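Local coordinates for metallocarboxypeptidase (Trypanosoma cruzi, PDB 3DWC), which probably releases C-terminal amino acids other than proline from peptides, as a metal-dependent carboxypeptidase of the M32 family, here with cobalt bound, at residues B[13-16]-B[17-21]; B[46-49]-B[50-53]. One frame throughout, in Å; residues are numbered along the deposited sequence.

Contact 1 (B[13-16]-B[17-21])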
loop_
_atom_site.group_PDB
_atom_site.type_symbol
_atom_site.label_atom_id
_atom_site.label_comp_id
_atom_site.label_asym_id
_atom_site.label_seq_id
_atom_site.Cartn_x
_atom_site.Cartn_y
_atom_site.Cartn_z
ATOM N N PHE B 13 -22.668 4.790 4.654
ATOM C CA PHE B 13 -21.844 5.125 3.485
ATOM C C PHE B 13 -20.411 5.563 3.857
ATOM O O PHE B 13 -19.479 5.328 3.104
ATOM C CB PHE B 13 -22.582 6.114 2.573
ATOM C CG PHE B 13 -23.477 5.431 1.598
ATOM C CD1 PHE B 13 -24.758 5.057 1.955
ATOM C CD2 PHE B 13 -23.006 5.072 0.340
ATOM C CE1 PHE B 13 -25.591 4.401 1.064
ATOM C CE2 PHE B 13 -23.831 4.387 -0.548
ATOM C CZ PHE B 13 -25.140 4.048 -0.167
ATOM N N THR B 14 -20.253 6.169 5.030
ATOM C CA THR B 14 -18.952 6.445 5.599
ATOM C C THR B 14 -18.216 5.142 5.898
ATOM O O THR B 14 -17.033 5.055 5.628
ATOM C CB THR B 14 -19.075 7.335 6.849
ATOM O OG1 THR B 14 -19.586 8.631 6.433
ATOM C CG2 THR B 14 -17.702 7.513 7.582
ATOM N N LYS B 15 -18.913 4.131 6.412
ATOM C CA LYS B 15 -18.322 2.812 6.627
ATOM C C LYS B 15 -17.762 2.261 5.326
ATOM O O LYS B 15 -16.585 1.885 5.269
ATOM C CB LYS B 15 -19.367 1.870 7.240
ATOM C CG LYS B 15 -18.827 0.697 7.943
ATOM C CD LYS B 15 -19.747 0.193 9.048
ATOM C CE LYS B 15 -21.161 -0.126 8.534
ATOM N NZ LYS B 15 -21.884 -1.213 9.329
ATOM N N LEU B 16 -18.599 2.237 4.288
ATOM C CA LEU B 16 -18.205 1.777 2.949
ATOM C C LEU B 16 -17.015 2.529 2.371
ATOM O O LEU B 16 -16.125 1.917 1.797
ATOM C CB LEU B 16 -19.392 1.881 1.972
ATOM C CG LEU B 16 -20.549 0.896 2.191
ATOM C CD1 LEU B 16 -21.744 1.276 1.305
ATOM C CD2 LEU B 16 -20.104 -0.654 2.011
ATOM N N TYR B 17 -16.996 3.850 2.544
ATOM C CA TYR B 17 -15.878 4.721 2.134
ATOM C C TYR B 17 -14.585 4.260 2.811
ATOM O O TYR B 17 -13.544 4.129 2.157
ATOM C CB TYR B 17 -16.206 6.180 2.469
ATOM C CG TYR B 17 -15.214 7.207 1.997
ATOM C CD1 TYR B 17 -15.235 7.674 0.706
ATOM C CD2 TYR B 17 -14.242 7.714 2.860
ATOM C CE1 TYR B 17 -14.315 8.656 0.270
ATOM C CE2 TYR B 17 -13.307 8.649 2.431
ATOM C CZ TYR B 17 -13.360 9.136 1.143
ATOM O OH TYR B 17 -12.433 10.085 0.705
ATOM N N ARG B 18 -14.661 3.905 4.083
ATOM C CA ARG B 18 -13.474 3.452 4.789
ATOM C C ARG B 18 -12.964 2.153 4.276
ATOM O O ARG B 18 -11.748 1.956 4.157
ATOM C CB ARG B 18 -13.731 3.279 6.289
ATOM C CG ARG B 18 -14.093 4.524 7.066
ATOM C CD ARG B 18 -13.352 5.759 6.609
ATOM N NE ARG B 18 -13.823 6.939 7.367
ATOM C CZ ARG B 18 -13.388 8.168 7.138
ATOM N NH1 ARG B 18 -12.506 8.384 6.184
ATOM N NH2 ARG B 18 -13.856 9.197 7.851
ATOM N N TYR B 19 -13.879 1.239 3.983
ATOM C CA TYR B 19 -13.473 -0.041 3.432
ATOM C C TYR B 19 -12.910 0.155 2.021
ATOM O O TYR B 19 -11.957 -0.519 1.626
ATOM C CB TYR B 19 -14.646 -0.996 3.384
ATOM C CG TYR B 19 -15.303 -1.366 4.709
ATOM C CD1 TYR B 19 -14.560 -1.617 5.850
ATOM C CD2 TYR B 19 -16.685 -1.578 4.782
ATOM C CE1 TYR B 19 -15.185 -2.035 7.083
ATOM C CE2 TYR B 19 -17.306 -2.001 5.982
ATOM C CZ TYR B 19 -16.542 -2.201 7.132
ATOM O OH TYR B 19 -17.153 -2.592 8.334
ATOM N N GLY B 20 -13.478 1.099 1.271
ATOM C CA GLY B 20 -13.024 1.408 -0.094
ATOM C C GLY B 20 -11.627 1.977 -0.116
ATOM O O GLY B 20 -10.829 1.658 -1.003
ATOM N N HIS B 21 -11.309 2.789 0.891
ATOM C CA HIS B 21 -9.931 3.232 1.106
ATOM C C HIS B 21 -8.914 2.076 1.074
ATOM O O HIS B 21 -7.942 2.121 0.329
ATOM C CB HIS B 21 -9.850 3.980 2.400
ATOM C CG HIS B 21 -8.472 4.427 2.769
ATOM N ND1 HIS B 21 -8.043 5.739 2.620
ATOM C CD2 HIS B 21 -7.456 3.760 3.372
ATOM C CE1 HIS B 21 -6.807 5.838 3.082
ATOM N NE2 HIS B 21 -6.426 4.655 3.539
#

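Contact 2 (B[46-49]-B[50-53])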
loop_
_atom_site.group_PDB
_atom_site.type_symbol
_atom_site.label_atom_id
_atom_site.label_comp_id
_atom_site.label_asym_id
_atom_site.label_seq_id
_atom_site.Cartn_x
_atom_site.Cartn_y
_atom_site.Cartn_z
ATOM N N MET B 46 -8.349 -8.670 -1.191
ATOM C CA MET B 46 -9.248 -7.802 -1.920
ATOM C C MET B 46 -10.640 -8.416 -2.123
ATOM O O MET B 46 -11.629 -7.753 -1.913
ATOM C CB MET B 46 -8.585 -7.461 -3.256
ATOM C CG MET B 46 -7.429 -6.481 -3.028
ATOM S SD MET B 46 -6.570 -5.994 -4.512
ATOM C CE MET B 46 -7.760 -4.929 -5.321
ATOM N N ALA B 47 -10.713 -9.709 -2.433
ATOM C CA ALA B 47 -11.973 -10.407 -2.640
ATOM C C ALA B 47 -12.802 -10.462 -1.391
ATOM O O ALA B 47 -14.028 -10.340 -1.459
ATOM C CB ALA B 47 -11.740 -11.882 -3.128
ATOM N N GLU B 48 -12.158 -10.768 -0.269
ATOM C CA GLU B 48 -12.856 -10.856 0.993
ATOM C C GLU B 48 -13.420 -9.491 1.386
ATOM O O GLU B 48 -14.558 -9.369 1.810
ATOM C CB GLU B 48 -11.942 -11.394 2.106
ATOM C CG GLU B 48 -12.696 -11.690 3.395
ATOM C CD GLU B 48 -13.764 -12.772 3.239
ATOM O OE1 GLU B 48 -14.891 -12.582 3.711
ATOM O OE2 GLU B 48 -13.510 -13.780 2.609
ATOM N N LEU B 49 -12.639 -8.456 1.212
ATOM C CA LEU B 49 -13.119 -7.089 1.551
ATOM C C LEU B 49 -14.238 -6.604 0.591
ATOM O O LEU B 49 -15.218 -6.003 1.029
ATOM C CB LEU B 49 -11.970 -6.080 1.551
ATOM C CG LEU B 49 -11.922 -4.988 2.658
ATOM C CD1 LEU B 49 -11.054 -3.837 2.232
ATOM C CD2 LEU B 49 -13.283 -4.478 3.088
ATOM N N GLN B 50 -14.090 -6.874 -0.704
ATOM C CA GLN B 50 -15.145 -6.625 -1.694
ATOM C C GLN B 50 -16.423 -7.312 -1.246
ATOM O O GLN B 50 -17.475 -6.708 -1.304
ATOM C CB GLN B 50 -14.762 -7.105 -3.116
ATOM C CG GLN B 50 -13.614 -6.315 -3.796
ATOM C CD GLN B 50 -12.932 -7.000 -5.048
ATOM O OE1 GLN B 50 -13.261 -8.110 -5.450
ATOM N NE2 GLN B 50 -11.957 -6.303 -5.631
ATOM N N LEU B 51 -16.326 -8.567 -0.796
ATOM C CA LEU B 51 -17.490 -9.318 -0.290
ATOM C C LEU B 51 -18.224 -8.559 0.831
ATOM O O LEU B 51 -19.454 -8.379 0.796
ATOM C CB LEU B 51 -17.060 -10.693 0.193
ATOM C CG LEU B 51 -18.060 -11.834 0.313
ATOM C CD1 LEU B 51 -17.398 -13.034 0.938
ATOM C CD2 LEU B 51 -19.227 -11.446 1.149
ATOM N N HIS B 52 -17.463 -8.076 1.805
ATOM C CA HIS B 52 -18.038 -7.400 2.961
ATOM C C HIS B 52 -18.743 -6.125 2.499
ATOM O O HIS B 52 -19.883 -5.861 2.866
ATOM C CB HIS B 52 -16.961 -7.117 4.012
ATOM C CG HIS B 52 -17.490 -6.495 5.270
ATOM N ND1 HIS B 52 -18.468 -7.080 6.033
ATOM C CD2 HIS B 52 -17.202 -5.311 5.866
ATOM C CE1 HIS B 52 -18.758 -6.290 7.053
ATOM N NE2 HIS B 52 -18.002 -5.210 6.974
ATOM N N MET B 53 -18.086 -5.353 1.641
ATOM C CA MET B 53 -18.716 -4.153 1.094
ATOM C C MET B 53 -20.015 -4.520 0.395
ATOM O O MET B 53 -21.025 -3.852 0.576
ATOM C CB MET B 53 -17.788 -3.448 0.141
ATOM C CG MET B 53 -16.537 -2.984 0.808
ATOM S SD MET B 53 -15.443 -2.124 -0.301
ATOM C CE MET B 53 -16.408 -0.661 -0.694
#

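Contact 1 (B[13-16]-B[17-21])
Four backbone amides, those of Tyr17, Arg18, Tyr19 and Gly20, donate to the carbonyl oxygens of Phe13, Thr14, Lys15 and Leu16 in turn. The last link is the shortest, with Gly20 N 2.8 Å from Leu16 O; Tyr19 N lies 3.1 Å from Lys15 O. The carbonyl oxygen of Lys15 meets Tyr19 twice: it accepts the amide and also sits 3.4 Å above the plane of the Tyr19 ring, displaced toward the rim, so that one atom covers part of a ring face of the residue whose N-H it binds.

The i to i+4 pattern is that of an ordinary alpha-helix, here a middle turn of helix 3-32, which packs against helix 39-57 and lies at the border with the second subunit. Lys15 and Tyr19 run side by side, one turn apart. The aliphatic chain of Lys15 is carried alongside the tyrosine by a first torsion of -159°, which sets CG across from the backbone N; CG comes to 3.7 Å from Tyr19 CE2 and CD to 3.9 Å from Tyr19 OH. Glu48 of the second subunit packs against both residues.

On another flank Thr14 and Arg18 also point the same way. Arg18 CG, set anti to the carbonyl carbon (chi1 -63°), passes 3.3 Å from Thr14 O, and farther out the methyl CG2 of Thr14 lies 3.9 Å from Arg18 NE. The hydroxyl of Thr14 is engaged by Thr285 and by the carbonyl of Glu10, and Tyr17 OH is hydrogen-bonded to Glu245. Toward helix 39-57, Leu16 CD2 comes within 4.5 Å of Tyr19 CD2, a loose apolar contact, and the leucine also touches Met53 and Thr56.

Contact 2 (B[46-49]-B[50-53])
Gln50 folds back over the preceding turn toward Met46 because its CG is anti to the carbonyl carbon (chi1 -68°) and the chain runs extended from there. Glu48 takes the other course: CG is anti to the backbone N (chi1 -172°), and a bend at chi2 (62°) brings the carboxylate beside Leu51. The setting is a regular alpha-helical turn of helix 39-57, whose inner side rests on helix 3-32 and which also reaches the second subunit.

Gln50 lies against the backbone carbonyl of Met46, its CG 3.1 Å from Met46 O; the side chains themselves come only as near as 4.3 Å, Met46 CB to Gln50 NE2. That same oxygen accepts the amide of Gln50, with Gln50 N 2.9 Å from Met46 O, and the side chain therefore lies along the carbonyl that its own backbone uses. Three further backbone hydrogen bonds follow, from the amides of Leu51, His52 and Met53 to the carbonyls of Ala47, Glu48 and Leu49; in the last, Met53 N lies 3.0 Å from Leu49 O.

Glu48 and Leu51 lie side by side and point the same way, Glu48 OE1 3.8 Å from Leu51 CD1, a carboxylate oxygen beside a methyl group. Toward helix 3-32, Leu49 touches Met22 and Met53 touches Leu23 of the same chain, and Met22 of the second subunit also packs on Leu49. The imidazole of His52 leads away from the preceding turn and stacks with His52 of the second subunit. Leu49 and Met53 meet one turn apart, CD2 of Leu49 lying 4.2 Å from Met53 CG, and that same methylene carbon is 3.3 Å from Leu49 O.

In the fold
From the N terminus the chain first runs through helix 3-32, where contact 1 joins successive turns, and then returns in helix 39-57, which carries contact 2. Each is closed within its own helix and spans no loop; they follow in series, neither nesting nor crossing, with centres about 12 Å apart. What joins them is the packing of the two consecutive helices. Tyr19 OH lies 3.1 Å from His52 NE2, a probable hydrogen bond, and Tyr19 CB packs 3.8 Å from Met53 CG. Both contacts also touch the second subunit, placing this helix pair at the dimer interface, away from the cobalt site.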